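Local coordinates for protein polyhedrin (Orgyia pseudotsugata cypovirus 5, PDB 5A8U) that forms the crystalline matrix of the viral occlusion bodies, the polyhedra that protect virus particles outside the host until insect larvae ingest them, at residues V32-K37 and P188-E193. Residues are numbered along the deposited sequence; the frame is centred on the assembly and turned at random.
Sequences VTVVLK and PTIGFE
V32 lies against F192, and V34 meets I190, in the buried core between two facing antiparallel sheets, a β-sandwich arrangement. Strand 30-37 belongs to the larger sheet and strand 189-195 to the smaller one. No hydrogen bond joins the two segments. The contact is made by apolar side chains alone.

V32 CG1 sits over one face of the F192 ring. V32 CG1 lies 4.0 Å from the centroid of the F192 ring, 22° from its normal, a CH-pi contact displaced toward the rim. The nearest ring atom to V32 CG1 is F192 CE1, at 3.7 Å. With chi1 of F192 at 65°, CG stands between the backbone N and C, and the ring extends toward the larger sheet, where V32 CG1 rests on its face. W48, on strand 43-50 of the larger sheet, meets the F192 ring edge-to-face.

V34 and I190 meet end on, methyl against methyl. The CA atoms of V34 and I190 are 9.9 Å apart, so the side chains bridge the gap between the sheets. Around them, I54 of strand 53-58 packs on V32, L58 of the same strand touches both V34 and I190, and F127 of strand 124-128 packs on I190.

At the far side of the smaller sheet, E193 forms salt bridges with R124 and R126, and S219 of a second subunit hydrogen-bonds to E193 OE2. Back in the core, the extended I190 chain (chi2 173°) brings its CD1 to 3.8 Å from V34 CG2.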
loop_
_atom_site.group_PDB
_atom_site.type_symbol
_atom_site.label_atom_id
_atom_site.label_comp_id
_atom_site.label_asym_id
_atom_site.label_seq_id
_atom_site.Cartn_x
_atom_site.Cartn_y
_atom_site.Cartn_z
ATOM N N VAL A 32 14.771 5.812 -2.303
ATOM C CA VAL A 32 15.199 4.653 -1.547
ATOM C C VAL A 32 15.058 3.477 -2.491
ATOM O O VAL A 32 14.006 3.286 -3.099
ATOM C CB VAL A 32 14.331 4.450 -0.299
ATOM C CG1 VAL A 32 14.767 3.200 0.446
ATOM C CG2 VAL A 32 14.463 5.688 0.605
ATOM N N THR A 33 16.136 2.715 -2.649
ATOM C CA THR A 33 16.125 1.556 -3.518
ATOM C C THR A 33 16.540 0.327 -2.712
ATOM O O THR A 33 17.505 0.352 -1.933
ATOM C CB THR A 33 17.042 1.745 -4.736
ATOM O OG1 THR A 33 16.693 2.970 -5.391
ATOM C CG2 THR A 33 16.872 0.590 -5.751
ATOM N N VAL A 34 15.753 -0.726 -2.849
ATOM C CA VAL A 34 16.145 -2.017 -2.314
ATOM C C VAL A 34 16.502 -2.899 -3.489
ATOM O O VAL A 34 15.700 -3.077 -4.413
ATOM C CB VAL A 34 15.001 -2.666 -1.522
ATOM C CG1 VAL A 34 15.232 -4.194 -1.338
ATOM C CG2 VAL A 34 14.831 -1.952 -0.206
ATOM N N VAL A 35 17.723 -3.422 -3.473
ATOM C CA VAL A 35 18.158 -4.318 -4.533
ATOM C C VAL A 35 18.390 -5.696 -3.954
ATOM O O VAL A 35 19.266 -5.876 -3.116
ATOM C CB VAL A 35 19.455 -3.850 -5.196
ATOM C CG1 VAL A 35 19.791 -4.763 -6.371
ATOM C CG2 VAL A 35 19.305 -2.431 -5.701
ATOM N N LEU A 36 17.598 -6.664 -4.388
ATOM C CA LEU A 36 17.711 -8.023 -3.857
ATOM C C LEU A 36 18.539 -8.874 -4.790
ATOM O O LEU A 36 18.371 -8.789 -6.001
ATOM C CB LEU A 36 16.329 -8.637 -3.703
ATOM C CG LEU A 36 15.475 -7.843 -2.710
ATOM C CD1 LEU A 36 14.016 -8.218 -2.846
ATOM C CD2 LEU A 36 15.961 -8.120 -1.287
ATOM N N LYS A 37 19.432 -9.690 -4.232
ATOM C CA LYS A 37 20.343 -10.460 -5.073
ATOM C C LYS A 37 20.081 -11.950 -4.923
ATOM O O LYS A 37 19.899 -12.437 -3.798
ATOM C CB LYS A 37 21.787 -10.148 -4.689
ATOM C CG LYS A 37 22.075 -8.642 -4.633
ATOM C CD LYS A 37 23.578 -8.404 -4.640
ATOM C CE LYS A 37 24.156 -8.807 -5.984
ATOM N NZ LYS A 37 25.612 -8.499 -6.073
ATOM N N PRO A 188 14.740 -12.897 5.461
ATOM C CA PRO A 188 14.177 -11.698 6.076
ATOM C C PRO A 188 12.972 -11.091 5.364
ATOM O O PRO A 188 12.692 -11.345 4.189
ATOM C CB PRO A 188 15.344 -10.701 6.004
ATOM C CG PRO A 188 16.017 -11.049 4.729
ATOM C CD PRO A 188 15.950 -12.588 4.668
ATOM N N THR A 189 12.239 -10.296 6.133
ATOM C CA THR A 189 11.348 -9.296 5.576
ATOM C C THR A 189 11.795 -7.946 6.151
ATOM O O THR A 189 12.503 -7.911 7.162
ATOM C CB THR A 189 9.877 -9.621 5.890
ATOM O OG1 THR A 189 9.690 -9.691 7.306
ATOM C CG2 THR A 189 9.509 -10.981 5.293
ATOM N N ILE A 190 11.418 -6.842 5.510
ATOM C CA ILE A 190 11.974 -5.550 5.913
ATOM C C ILE A 190 10.948 -4.439 5.981
ATOM O O ILE A 190 9.939 -4.474 5.291
ATOM C CB ILE A 190 13.097 -5.054 4.959
ATOM C CG1 ILE A 190 12.537 -4.712 3.573
ATOM C CG2 ILE A 190 14.275 -6.047 4.915
ATOM C CD1 ILE A 190 13.574 -4.079 2.675
ATOM N N GLY A 191 11.243 -3.459 6.827
ATOM C CA GLY A 191 10.570 -2.173 6.828
ATOM C C GLY A 191 11.632 -1.088 6.915
ATOM O O GLY A 191 12.709 -1.309 7.465
ATOM N N PHE A 192 11.353 0.083 6.360
ATOM C CA PHE A 192 12.312 1.188 6.437
ATOM C C PHE A 192 11.612 2.552 6.545
ATOM O O PHE A 192 10.438 2.708 6.151
ATOM C CB PHE A 192 13.246 1.179 5.212
ATOM C CG PHE A 192 12.523 1.446 3.913
ATOM C CD1 PHE A 192 12.261 2.753 3.508
ATOM C CD2 PHE A 192 12.076 0.396 3.121
ATOM C CE1 PHE A 192 11.557 3.013 2.327
ATOM C CE2 PHE A 192 11.374 0.656 1.932
ATOM C CZ PHE A 192 11.120 1.964 1.547
ATOM N N GLU A 193 12.339 3.527 7.089
ATOM C CA GLU A 193 11.888 4.930 7.099
ATOM C C GLU A 193 13.069 5.816 6.770
ATOM O O GLU A 193 14.140 5.654 7.340
ATOM C CB GLU A 193 11.336 5.332 8.472
ATOM C CG GLU A 193 10.256 4.394 8.996
ATOM C CD GLU A 193 9.835 4.697 10.428
ATOM O OE1 GLU A 193 10.542 5.478 11.115
ATOM O OE2 GLU A 193 8.793 4.162 10.863
#